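Side-chain contact in glutathione S-transferase (Burkholderia glumae, PDB 4ISD), which binds glutathione and, as a glutathione S-transferase homologue, probably catalyses conjugation of its thiol to electrophilic substrates: residues A[154-157]-A[158-161]. Residues are numbered along the deposited sequence; the frame is centred on the assembly and turned at random.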
ATOM      1  N   LEU A 154      -0.142  19.535   5.145  1.00 45.02           N
ATOM      2  CA  LEU A 154       1.156  18.852   5.156  1.00 40.30           C
ATOM      3  C   LEU A 154       2.271  19.630   4.481  1.00 41.72           C
ATOM      4  O   LEU A 154       3.447  19.403   4.760  1.00 47.10           O
ATOM      5  CB  LEU A 154       1.050  17.497   4.448  1.00 41.71           C
ATOM      6  CG  LEU A 154       0.073  16.445   4.957  1.00 40.86           C
ATOM      7  CD1 LEU A 154       0.125  15.232   4.035  1.00 38.40           C
ATOM      8  CD2 LEU A 154       0.391  16.047   6.390  1.00 42.36           C
ATOM      9  N   ILE A 155       1.911  20.519   3.564  1.00 44.89           N
ATOM     10  CA  ILE A 155       2.904  21.317   2.855  1.00 45.35           C
ATOM     11  C   ILE A 155       3.142  22.673   3.514  1.00 45.77           C
ATOM     12  O   ILE A 155       2.197  23.417   3.781  1.00 50.09           O
ATOM     13  CB  ILE A 155       2.491  21.542   1.403  1.00 44.94           C
ATOM     14  CG1 ILE A 155       2.324  20.199   0.703  1.00 41.40           C
ATOM     15  CG2 ILE A 155       3.522  22.419   0.687  1.00 45.15           C
ATOM     16  CD1 ILE A 155       1.541  20.274  -0.593  1.00 46.91           C
ATOM     17  N   ASP A 156       4.405  22.984   3.786  1.00 43.38           N
ATOM     18  CA  ASP A 156       4.765  24.292   4.328  1.00 47.85           C
ATOM     19  C   ASP A 156       5.993  24.837   3.592  1.00 46.76           C
ATOM     20  O   ASP A 156       6.894  24.077   3.246  1.00 42.38           O
ATOM     21  CB  ASP A 156       5.036  24.210   5.833  1.00 56.33           C
ATOM     22  CG  ASP A 156       4.817  25.547   6.540  1.00 76.98           C
ATOM     23  OD1 ASP A 156       3.794  26.216   6.263  1.00 83.55           O
ATOM     24  OD2 ASP A 156       5.668  25.938   7.372  1.00 84.83           O
ATOM     25  N   ASP A 157       6.039  26.142   3.343  1.00 55.80           N
ATOM     26  CA  ASP A 157       7.193  26.708   2.640  1.00 56.57           C
ATOM     27  C   ASP A 157       8.518  26.502   3.393  1.00 57.81           C
ATOM     28  O   ASP A 157       9.571  26.391   2.767  1.00 57.09           O
ATOM     29  CB  ASP A 157       6.961  28.167   2.224  1.00 52.87           C
ATOM     30  CG  ASP A 157       6.123  28.280   0.947  1.00 60.59           C
ATOM     31  OD1 ASP A 157       6.248  27.379   0.097  1.00 71.73           O
ATOM     32  OD2 ASP A 157       5.335  29.240   0.782  1.00 57.28           O
ATOM     33  N   GLU A 158       8.459  26.371   4.718  1.00 60.39           N
ATOM     34  CA  GLU A 158       9.664  26.107   5.511  1.00 65.47           C
ATOM     35  C   GLU A 158      10.192  24.668   5.424  1.00 61.18           C
ATOM     36  O   GLU A 158      11.274  24.386   5.934  1.00 68.38           O
ATOM     37  CB  GLU A 158       9.440  26.452   6.986  1.00 72.82           C
ATOM     38  CG  GLU A 158       8.958  27.860   7.263  1.00 78.97           C
ATOM     39  CD  GLU A 158       8.924  28.162   8.746  1.00 88.84           C
ATOM     40  OE1 GLU A 158       9.459  27.348   9.529  1.00 87.68           O
ATOM     41  OE2 GLU A 158       8.367  29.213   9.131  1.00 96.17           O
ATOM     42  N   ARG A 159       9.438  23.756   4.820  1.00 53.38           N
ATOM     43  CA  ARG A 159       9.891  22.364   4.710  1.00 53.99           C
ATOM     44  C   ARG A 159       9.965  21.924   3.248  1.00 51.79           C
ATOM     45  O   ARG A 159       9.017  22.110   2.488  1.00 55.96           O
ATOM     46  CB  ARG A 159       8.963  21.401   5.482  1.00 52.91           C
ATOM     47  CG  ARG A 159       8.953  21.575   6.997  1.00 51.43           C
ATOM     48  CD  ARG A 159       8.150  20.483   7.704  1.00 49.09           C
ATOM     49  NE  ARG A 159       6.803  20.291   7.160  1.00 47.36           N
ATOM     50  CZ  ARG A 159       5.763  21.086   7.420  1.00 54.48           C
ATOM     51  NH1 ARG A 159       5.912  22.154   8.213  1.00 59.29           N
ATOM     52  NH2 ARG A 159       4.571  20.828   6.870  1.00 41.37           N
ATOM     53  N   TYR A 160      11.076  21.313   2.858  1.00 43.37           N
ATOM     54  CA  TYR A 160      11.254  20.939   1.463  1.00 40.35           C
ATOM     55  C   TYR A 160      10.273  19.846   1.049  1.00 40.51           C
ATOM     56  O   TYR A 160       9.598  19.960   0.021  1.00 33.79           O
ATOM     57  CB  TYR A 160      12.694  20.503   1.196  1.00 38.85           C
ATOM     58  CG  TYR A 160      12.892  19.955  -0.194  1.00 39.43           C
ATOM     59  CD1 TYR A 160      13.164  20.799  -1.264  1.00 39.50           C
ATOM     60  CD2 TYR A 160      12.793  18.599  -0.442  1.00 38.26           C
ATOM     61  CE1 TYR A 160      13.339  20.300  -2.542  1.00 34.36           C
ATOM     62  CE2 TYR A 160      12.960  18.094  -1.707  1.00 44.78           C
ATOM     63  CZ  TYR A 160      13.236  18.948  -2.750  1.00 47.12           C
ATOM     64  OH  TYR A 160      13.409  18.434  -4.008  1.00 59.75           O
ATOM     65  N   GLY A 161      10.226  18.774   1.841  1.00 44.97           N
ATOM     66  CA  GLY A 161       9.235  17.722   1.671  1.00 37.14           C
ATOM     67  C   GLY A 161       8.160  17.900   2.732  1.00 41.62           C
ATOM     68  O   GLY A 161       8.272  18.790   3.582  1.00 54.31           O
TER
HETATM   69  O   HOH W   1       6.254  21.360   3.188  1.00 37.79           O
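Asp156 and Arg159 are the ends of a type I beta turn, closed by a backbone hydrogen bond from Arg159 N to Asp156 O at 3.0 Å and fairly straight at 162°. A water lies between Asp156 N and Arg159 O, 2.9 Å from the latter, and probably links the two limbs. The arginine side chain then runs back along the turn: a bend at chi3 (-51°) brings the guanidinium over Asp156 and up to the end of the preceding helix. There Arg159 NH2 donates to Leu154 O at 2.8 Å. The oxygen sits near the guanidinium plane, but the donor stands well above the plane of the carbonyl. One face of the guanidinium rests on Asp156 CB, 3.3 Å from Arg159 NH1. The carboxylate is nearly parallel to the guanidinium, planes 16° apart, yet Asp156 OD2 is 3.9 Å from Arg159 NH1 and no N-H points at it, which makes this a long, purely electrostatic salt bridge. NE turns to Val162 O, giving the group a second backbone hold. Glu158 extends alongside Asp156, Glu158 CG 3.8 Å from Asp156 OD2; Arg159 probably eases the like charge. Asp157 faces away and pairs with Arg193 of helix 189-199. The arrangement is a type I beta turn, with the arginine side chain hydrogen-bonded back to the last turn of helix 139-154, at the surface of the all-helical C-terminal domain of the GST fold.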